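Local atomic coordinates of Sys-1 protein (Caenorhabditis elegans, PDB entry 3C2G), a protein that acts as a beta-catenin in Wnt asymmetry signalling, binding the TCF factor POP-1 directly and activating or repressing its target genes. Residues Q22-A27 with I71-Q76; L125-Q128 with H132-H135; E175-Q180 with I192-I197. All coordinates share one frame; numbering follows the deposited sequence.

Interaction 1: residues Q22-A27 with I71-Q76; sequences QRLHMA and ISYYAQ
Leu24 and Tyr73 make the centre of this helix-to-helix contact. The leucine lies with CG anti to its own amide nitrogen (chi1 178°), which carries both methyls across to the second helix and leaves CB beside the tyrosine ring. Leu24 CB comes to 4.0 Å from Tyr73 CE1, approaching the ring obliquely, and Leu24 CD2 lies 4.1 Å from the same ring carbon. One ring carbon is thus held against two parts of the leucine, the two side chains running antiparallel, flank to flank. The other methyl, Leu24 CD1, settles on the backbone of Gln76, 3.9 Å from Gln76 C. The Gln76 side chain, on the exposed side of the contact, passes with CG at 4.1 Å from Leu24 CD1, its chain running roughly at right angles to that of the leucine. The segments belong to helices 20-37 and 71-90, near the N-terminal end of the armadillo domain, an all-helical solenoid. Here their directions are 27° apart, and their axes approach no closer than 10.8 Å, so long side chains must bridge the interval; no hydrogen bond crosses it. Tyr73 does so with chi1 at 169°: its bond to CB leaves the helix alongside the partner, and the trans torsion swings the ring in, bringing Tyr73 OH to 4.1 Å from Arg23 CB. That hydroxyl is hydrogen-bonded to the carbonyl oxygen of Pro20, at the start of helix 20-37, which restrains where the ring can lie beside Leu24. Arg23 offers Tyr73 its CB, while its guanidinium group leads away to a salt bridge with Asp60 and a cation-pi contact with Trp14.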
loop_
_atom_site.group_PDB
_atom_site.type_symbol
_atom_site.label_atom_id
_atom_site.label_comp_id
_atom_site.label_asym_id
_atom_site.label_seq_id
_atom_site.Cartn_x
_atom_site.Cartn_y
_atom_site.Cartn_z
ATOM N N GLN A 22 2.213 35.552 42.910
ATOM C CA GLN A 22 2.347 36.680 41.998
ATOM C C GLN A 22 2.641 36.191 40.574
ATOM O O GLN A 22 2.169 36.780 39.596
ATOM C CB GLN A 22 3.419 37.663 42.485
ATOM N N ARG A 23 3.403 35.103 40.472
ATOM C CA ARG A 23 3.720 34.492 39.182
ATOM C C ARG A 23 2.478 34.012 38.446
ATOM O O ARG A 23 2.364 34.188 37.234
ATOM C CB ARG A 23 4.720 33.354 39.350
ATOM C CG ARG A 23 6.073 33.834 39.797
ATOM C CD ARG A 23 7.161 32.886 39.432
ATOM N NE ARG A 23 8.372 33.641 39.151
ATOM C CZ ARG A 23 9.406 33.183 38.454
ATOM N NH1 ARG A 23 9.384 31.950 37.949
ATOM N NH2 ARG A 23 10.458 33.969 38.258
ATOM N N LEU A 24 1.550 33.426 39.193
ATOM C CA LEU A 24 0.271 33.002 38.655
ATOM C C LEU A 24 -0.524 34.192 38.128
ATOM O O LEU A 24 -1.035 34.151 37.003
ATOM C CB LEU A 24 -0.526 32.244 39.724
ATOM C CG LEU A 24 -1.932 31.726 39.405
ATOM C CD1 LEU A 24 -1.952 30.801 38.188
ATOM C CD2 LEU A 24 -2.492 31.014 40.624
ATOM N N HIS A 25 -0.612 35.248 38.941
ATOM C CA HIS A 25 -1.310 36.469 38.552
ATOM C C HIS A 25 -0.708 37.055 37.275
ATOM O O HIS A 25 -1.438 37.460 36.369
ATOM C CB HIS A 25 -1.290 37.506 39.689
ATOM C CG HIS A 25 -2.014 38.778 39.358
ATOM N ND1 HIS A 25 -3.374 38.927 39.528
ATOM C CD2 HIS A 25 -1.569 39.952 38.849
ATOM C CE1 HIS A 25 -3.734 40.139 39.145
ATOM N NE2 HIS A 25 -2.657 40.781 38.726
HETATM N N MSE A 26 0.622 37.086 37.212
HETATM C CA MSE A 26 1.338 37.613 36.053
HETATM C C MSE A 26 1.054 36.787 34.794
HETATM O O MSE A 26 0.877 37.345 33.711
HETATM C CB MSE A 26 2.844 37.694 36.334
HETATM C CG MSE A 26 3.253 38.816 37.299
HETATM SE SE MSE A 26 5.200 38.939 37.686
HETATM C CE MSE A 26 5.468 37.294 38.688
ATOM N N ALA A 27 0.981 35.465 34.948
ATOM C CA ALA A 27 0.650 34.577 33.830
ATOM C C ALA A 27 -0.758 34.821 33.261
ATOM O O ALA A 27 -0.909 35.002 32.054
ATOM C CB ALA A 27 0.852 33.113 34.220
ATOM N N ILE A 71 -0.400 20.402 43.490
ATOM C CA ILE A 71 -0.602 20.140 42.070
ATOM C C ILE A 71 -1.600 21.137 41.483
ATOM O O ILE A 71 -1.450 21.568 40.336
ATOM C CB ILE A 71 -1.077 18.681 41.853
ATOM C CG1 ILE A 71 0.043 17.701 42.222
ATOM C CG2 ILE A 71 -1.515 18.444 40.423
ATOM C CD1 ILE A 71 -0.449 16.376 42.814
ATOM N N SER A 72 -2.591 21.516 42.288
ATOM C CA SER A 72 -3.625 22.481 41.887
ATOM C C SER A 72 -2.980 23.765 41.401
ATOM O O SER A 72 -3.420 24.364 40.419
ATOM C CB SER A 72 -4.555 22.817 43.063
ATOM O OG SER A 72 -4.412 21.884 44.126
ATOM N N TYR A 73 -1.941 24.188 42.111
ATOM C CA TYR A 73 -1.242 25.409 41.761
ATOM C C TYR A 73 -0.559 25.268 40.400
ATOM O O TYR A 73 -0.771 26.083 39.504
ATOM C CB TYR A 73 -0.220 25.815 42.839
ATOM C CG TYR A 73 0.677 26.917 42.338
ATOM C CD1 TYR A 73 0.236 28.239 42.318
ATOM C CD2 TYR A 73 1.937 26.628 41.815
ATOM C CE1 TYR A 73 1.037 29.252 41.822
ATOM C CE2 TYR A 73 2.748 27.632 41.312
ATOM C CZ TYR A 73 2.293 28.943 41.323
ATOM O OH TYR A 73 3.091 29.936 40.820
ATOM N N TYR A 74 0.254 24.228 40.257
ATOM C CA TYR A 74 1.010 24.022 39.033
ATOM C C TYR A 74 0.121 23.827 37.804
ATOM O O TYR A 74 0.434 24.343 36.729
ATOM C CB TYR A 74 1.973 22.848 39.186
ATOM C CG TYR A 74 3.216 23.136 39.994
ATOM C CD1 TYR A 74 4.165 24.068 39.557
ATOM C CD2 TYR A 74 3.467 22.447 41.180
ATOM C CE1 TYR A 74 5.330 24.319 40.293
ATOM C CE2 TYR A 74 4.628 22.685 41.926
ATOM C CZ TYR A 74 5.553 23.625 41.477
ATOM O OH TYR A 74 6.695 23.859 42.218
ATOM N N ALA A 75 -0.987 23.107 37.959
ATOM C CA ALA A 75 -1.933 22.920 36.850
ATOM C C ALA A 75 -2.507 24.243 36.379
ATOM O O ALA A 75 -2.713 24.452 35.180
ATOM C CB ALA A 75 -3.050 21.975 37.235
ATOM N N GLN A 76 -2.756 25.142 37.324
ATOM C CA GLN A 76 -3.337 26.432 36.982
ATOM C C GLN A 76 -2.331 27.362 36.292
ATOM O O GLN A 76 -2.655 28.014 35.295
ATOM C CB GLN A 76 -3.966 27.086 38.212
ATOM C CG GLN A 76 -5.057 28.076 37.843
ATOM C CD GLN A 76 -5.692 28.740 39.040
ATOM O OE1 GLN A 76 -5.795 28.152 40.127
ATOM N NE2 GLN A 76 -6.122 29.980 38.851
#

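Interaction 2: residues L125-Q128 with H132-H135; sequences LNWQ and HMKH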
loop_
_atom_site.group_PDB
_atom_site.type_symbol
_atom_site.label_atom_id
_atom_site.label_comp_id
_atom_site.label_asym_id
_atom_site.label_seq_id
_atom_site.Cartn_x
_atom_site.Cartn_y
_atom_site.Cartn_z
ATOM N N LEU A 125 1.156 9.453 30.819
ATOM C CA LEU A 125 -0.133 8.773 30.926
ATOM C C LEU A 125 -0.759 8.918 32.307
ATOM O O LEU A 125 -1.950 9.194 32.420
ATOM C CB LEU A 125 0.015 7.290 30.555
ATOM C CG LEU A 125 -1.112 6.334 30.950
ATOM C CD1 LEU A 125 -2.295 6.435 29.993
ATOM C CD2 LEU A 125 -0.593 4.915 31.023
ATOM N N ASN A 126 0.052 8.736 33.349
ATOM C CA ASN A 126 -0.414 8.852 34.733
ATOM C C ASN A 126 -0.967 10.238 35.110
ATOM O O ASN A 126 -1.692 10.373 36.092
ATOM C CB ASN A 126 0.676 8.399 35.715
ATOM C CG ASN A 126 1.816 9.392 35.827
ATOM O OD1 ASN A 126 1.599 10.596 36.013
ATOM N ND2 ASN A 126 3.049 8.888 35.742
ATOM N N TRP A 127 -0.628 11.263 34.333
ATOM C CA TRP A 127 -1.276 12.559 34.490
ATOM C C TRP A 127 -2.728 12.544 34.012
ATOM O O TRP A 127 -3.525 13.373 34.456
ATOM C CB TRP A 127 -0.520 13.664 33.760
ATOM C CG TRP A 127 0.771 14.096 34.396
ATOM C CD1 TRP A 127 1.966 14.262 33.766
ATOM C CD2 TRP A 127 0.994 14.433 35.773
ATOM N NE1 TRP A 127 2.924 14.673 34.656
ATOM C CE2 TRP A 127 2.356 14.792 35.896
ATOM C CE3 TRP A 127 0.180 14.463 36.914
ATOM C CZ2 TRP A 127 2.928 15.178 37.120
ATOM C CZ3 TRP A 127 0.745 14.849 38.133
ATOM C CH2 TRP A 127 2.109 15.202 38.223
ATOM N N GLN A 128 -3.071 11.605 33.126
ATOM C CA GLN A 128 -4.423 11.532 32.542
ATOM C C GLN A 128 -5.497 11.129 33.538
ATOM O O GLN A 128 -6.682 11.205 33.232
ATOM C CB GLN A 128 -4.473 10.571 31.346
ATOM C CG GLN A 128 -3.603 10.955 30.167
ATOM C CD GLN A 128 -4.240 11.981 29.263
ATOM O OE1 GLN A 128 -5.043 12.815 29.695
ATOM N NE2 GLN A 128 -3.880 11.931 27.985
ATOM N N HIS A 132 -6.643 17.762 37.788
ATOM C CA HIS A 132 -6.171 19.064 37.319
ATOM C C HIS A 132 -5.241 18.947 36.130
ATOM O O HIS A 132 -5.413 19.638 35.129
ATOM C CB HIS A 132 -5.514 19.842 38.455
ATOM C CG HIS A 132 -6.365 19.936 39.675
ATOM N ND1 HIS A 132 -6.128 19.182 40.806
ATOM C CD2 HIS A 132 -7.476 20.665 39.930
ATOM C CE1 HIS A 132 -7.047 19.459 41.714
ATOM N NE2 HIS A 132 -7.875 20.358 41.208
HETATM N N MSE A 133 -4.270 18.052 36.240
HETATM C CA MSE A 133 -3.237 17.903 35.221
HETATM C C MSE A 133 -3.694 17.374 33.851
HETATM O O MSE A 133 -3.064 17.680 32.840
HETATM C CB MSE A 133 -2.088 17.070 35.773
HETATM C CG MSE A 133 -1.194 17.858 36.716
HETATM SE SE MSE A 133 -0.287 19.342 35.806
HETATM C CE MSE A 133 0.829 18.258 34.621
ATOM N N LYS A 134 -4.792 16.619 33.811
ATOM C CA LYS A 134 -5.312 16.085 32.542
ATOM C C LYS A 134 -5.587 17.194 31.516
ATOM O O LYS A 134 -5.440 16.989 30.315
ATOM C CB LYS A 134 -6.551 15.185 32.756
ATOM C CG LYS A 134 -7.894 15.923 32.964
ATOM C CD LYS A 134 -9.082 14.973 33.158
ATOM C CE LYS A 134 -9.005 14.249 34.506
ATOM N NZ LYS A 134 -10.269 13.543 34.890
ATOM N N HIS A 135 -5.957 18.372 32.001
ATOM C CA HIS A 135 -6.211 19.510 31.124
ATOM C C HIS A 135 -4.941 20.118 30.535
ATOM O O HIS A 135 -4.960 20.620 29.418
ATOM C CB HIS A 135 -7.050 20.560 31.843
ATOM C CG HIS A 135 -8.309 20.006 32.424
ATOM N ND1 HIS A 135 -9.361 19.578 31.641
ATOM C CD2 HIS A 135 -8.674 19.773 33.707
ATOM C CE1 HIS A 135 -10.325 19.120 32.420
ATOM N NE2 HIS A 135 -9.935 19.229 33.679
#
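Met133, modelled as selenomethionine, lies against one face of the Trp127 indole, and the two side chains point the same way. Met133 CB packs at the rim of the benzo ring, 3.6 Å from Trp127 CE3, and Met133 CG comes over the face, 3.8 Å from Trp127 CZ3. Bends at chi2 (-64°) and chi3 (-66°) then fold the chain back on itself, setting Met133 CE above the five-membered ring, 3.9 Å from its centroid and 7° off the normal: a CH-pi contact. The selenium stands higher, 5.0 Å from the six-membered centroid, in a longer Met-aromatic contact. On the opposite face, Asn126 OD1 sits 3.8 Å above the plane, displaced toward the rim.

The other half of the contact is looser. Lys134 CB lies 4.0 Å from Gln128 O and 4.2 Å from Gln128 OE1, and beyond CE the lysine runs off from the loop. No hydrogen bond joins the segments, but in the intervening turn one oxygen of Asp130, OD2, accepts hydrogen bonds from the backbone N-H groups of both His132 and Met133. The contact folds the loop after helix 115-122 onto the beginning of helix 134-150, while Met133 also packs on Ala75 and Trp78 of helix 71-90 and on Leu122 of helix 115-122.

Interaction 3: residues E175-Q180 with I192-I197; sequences EYFNPQ and IIFRFI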
loop_
_atom_site.group_PDB
_atom_site.type_symbol
_atom_site.label_atom_id
_atom_site.label_comp_id
_atom_site.label_asym_id
_atom_site.label_seq_id
_atom_site.Cartn_x
_atom_site.Cartn_y
_atom_site.Cartn_z
ATOM N N GLU A 175 3.855 4.116 26.352
ATOM C CA GLU A 175 3.138 3.664 27.538
ATOM C C GLU A 175 1.625 3.671 27.271
ATOM O O GLU A 175 0.882 2.916 27.885
ATOM C CB GLU A 175 3.521 4.491 28.774
ATOM C CG GLU A 175 3.096 3.849 30.111
ATOM C CD GLU A 175 3.544 4.625 31.363
ATOM O OE1 GLU A 175 4.570 5.359 31.299
ATOM O OE2 GLU A 175 2.872 4.487 32.422
ATOM N N TYR A 176 1.179 4.494 26.329
ATOM C CA TYR A 176 -0.223 4.501 25.945
ATOM C C TYR A 176 -0.628 3.249 25.167
ATOM O O TYR A 176 -1.815 2.976 25.006
ATOM C CB TYR A 176 -0.572 5.732 25.123
ATOM C CG TYR A 176 -0.666 7.027 25.894
ATOM C CD1 TYR A 176 -1.905 7.536 26.281
ATOM C CD2 TYR A 176 0.477 7.773 26.196
ATOM C CE1 TYR A 176 -2.008 8.745 26.945
ATOM C CE2 TYR A 176 0.386 8.961 26.876
ATOM C CZ TYR A 176 -0.861 9.451 27.249
ATOM O OH TYR A 176 -0.964 10.658 27.919
ATOM N N PHE A 177 0.352 2.491 24.694
ATOM C CA PHE A 177 0.056 1.269 23.962
ATOM C C PHE A 177 0.222 0.017 24.819
ATOM O O PHE A 177 0.201 -1.110 24.301
ATOM C CB PHE A 177 0.882 1.190 22.678
ATOM C CG PHE A 177 0.541 2.254 21.668
ATOM C CD1 PHE A 177 -0.749 2.765 21.573
ATOM C CD2 PHE A 177 1.508 2.726 20.788
ATOM C CE1 PHE A 177 -1.065 3.743 20.643
ATOM C CE2 PHE A 177 1.199 3.698 19.843
ATOM C CZ PHE A 177 -0.101 4.210 19.775
ATOM N N ASN A 178 0.372 0.211 26.130
ATOM C CA ASN A 178 0.480 -0.913 27.054
ATOM C C ASN A 178 -0.848 -1.655 27.189
ATOM O O ASN A 178 -1.915 -1.035 27.174
ATOM C CB ASN A 178 1.036 -0.484 28.422
ATOM C CG ASN A 178 2.563 -0.317 28.420
ATOM O OD1 ASN A 178 3.245 -0.654 27.444
ATOM N ND2 ASN A 178 3.101 0.216 29.516
ATOM N N PRO A 179 -0.779 -2.996 27.284
ATOM C CA PRO A 179 -1.962 -3.861 27.308
ATOM C C PRO A 179 -2.988 -3.491 28.374
ATOM O O PRO A 179 -4.184 -3.632 28.126
ATOM C CB PRO A 179 -1.385 -5.256 27.590
ATOM C CG PRO A 179 0.044 -5.028 28.027
ATOM C CD PRO A 179 0.472 -3.780 27.347
ATOM N N GLN A 180 -2.528 -3.013 29.529
ATOM C CA GLN A 180 -3.408 -2.725 30.669
ATOM C C GLN A 180 -4.159 -1.385 30.588
ATOM O O GLN A 180 -5.024 -1.107 31.418
ATOM C CB GLN A 180 -2.617 -2.813 31.985
ATOM N N ILE A 192 -0.382 10.983 15.416
ATOM C CA ILE A 192 0.230 12.067 14.634
ATOM C C ILE A 192 1.732 12.177 14.900
ATOM O O ILE A 192 2.518 12.259 13.964
ATOM C CB ILE A 192 -0.474 13.413 14.907
ATOM C CG1 ILE A 192 -1.972 13.321 14.557
ATOM C CG2 ILE A 192 0.193 14.544 14.140
ATOM C CD1 ILE A 192 -2.277 12.904 13.100
ATOM N N ILE A 193 2.117 12.115 16.170
ATOM C CA ILE A 193 3.509 12.237 16.583
ATOM C C ILE A 193 4.361 11.036 16.153
ATOM O O ILE A 193 5.448 11.213 15.606
ATOM C CB ILE A 193 3.623 12.464 18.115
ATOM C CG1 ILE A 193 2.918 13.763 18.508
ATOM C CG2 ILE A 193 5.077 12.491 18.548
ATOM C CD1 ILE A 193 2.445 13.806 19.929
ATOM N N PHE A 194 3.880 9.822 16.412
ATOM C CA PHE A 194 4.525 8.610 15.900
ATOM C C PHE A 194 4.707 8.677 14.388
ATOM O O PHE A 194 5.799 8.463 13.880
ATOM C CB PHE A 194 3.748 7.352 16.282
ATOM C CG PHE A 194 4.194 6.742 17.570
ATOM C CD1 PHE A 194 5.515 6.329 17.738
ATOM C CD2 PHE A 194 3.304 6.569 18.615
ATOM C CE1 PHE A 194 5.953 5.768 18.936
ATOM C CE2 PHE A 194 3.729 6.005 19.820
ATOM C CZ PHE A 194 5.059 5.604 19.978
ATOM N N ARG A 195 3.651 9.021 13.673
ATOM C CA ARG A 195 3.756 9.142 12.235
ATOM C C ARG A 195 4.876 10.104 11.866
ATOM O O ARG A 195 5.660 9.835 10.959
ATOM C CB ARG A 195 2.429 9.610 11.644
ATOM C CG ARG A 195 2.430 9.741 10.131
ATOM C CD ARG A 195 1.073 10.208 9.616
ATOM N NE ARG A 195 1.034 10.235 8.158
ATOM C CZ ARG A 195 0.634 9.219 7.400
ATOM N NH1 ARG A 195 0.235 8.084 7.960
ATOM N NH2 ARG A 195 0.633 9.338 6.078
ATOM N N PHE A 196 4.958 11.212 12.598
ATOM C CA PHE A 196 5.853 12.304 12.287
ATOM C C PHE A 196 7.327 11.962 12.517
ATOM O O PHE A 196 8.163 12.288 11.686
ATOM C CB PHE A 196 5.423 13.549 13.087
ATOM C CG PHE A 196 6.309 14.752 12.885
ATOM C CD1 PHE A 196 6.257 15.486 11.701
ATOM C CD2 PHE A 196 7.187 15.154 13.890
ATOM C CE1 PHE A 196 7.079 16.599 11.509
ATOM C CE2 PHE A 196 8.004 16.277 13.717
ATOM C CZ PHE A 196 7.951 16.998 12.518
ATOM N N ILE A 197 7.645 11.309 13.628
ATOM C CA ILE A 197 9.035 10.990 13.937
ATOM C C ILE A 197 9.541 9.773 13.160
ATOM O O ILE A 197 10.746 9.603 12.962
ATOM C CB ILE A 197 9.283 10.778 15.464
ATOM C CG1 ILE A 197 8.518 9.566 15.987
ATOM C CG2 ILE A 197 8.941 12.037 16.270
ATOM C CD1 ILE A 197 8.830 9.227 17.429
#
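Phe177 and Phe194 meet through their rings alone, joining the loop after helix 167-174 to helix 189-198 in the armadillo solenoid. The ring planes are nearly parallel, 21° apart, yet the rings are offset so far that little of one faces the other, with centroids 5.6 Å from each other. In both residues the bond to CB is directed at the other segment, and the two side chains come from opposite directions to pass alongside each other. Their backbones stay well apart: Phe177 CA and Phe194 CA, the nearest such pair, are 11.8 Å from each other.

In the next shell, Ile186 packs on Phe177, while Leu173 and Ser174, at the end of helix 167-174, touch Phe194. Phe208 meets the Phe194 ring edge-to-face, so that ring touches two other phenylalanines, Phe177 and Phe208. Beside Phe177 in the chain, Tyr176 turns to another part of the fold, where its hydroxyl is hydrogen-bonded to the carbonyl of Ile123; Asn178 OD1 accepts a hydrogen bond from Lys227. With CG anti to the carbonyl carbon (chi1 -66°), the Phe177 ring reaches out to the helix, where Phe177 CE2 lies 3.4 Å from Phe194 CE2.

Overall arrangement
The three contacts follow one another along the N-terminal part of the solenoid, each closing before the next opens. Interactions 1 and 2 have centres 16 Å apart and touch directly: Ala75 CB lies 3.5 Å from His132 CB, and Ile71 CG2 lies 3.8 Å from Met133 CG. Interactions 2 and 3, with centres 17 Å apart, are joined by a probable hydrogen bond of 3.2 Å between Gln128 NE2 and Tyr176 OH, beside which Leu125 packs on Glu175 and Tyr176. Interactions 1 and 3 do not touch, their nearest atoms being about 15 Å apart; interaction 2 lies between them and touches both.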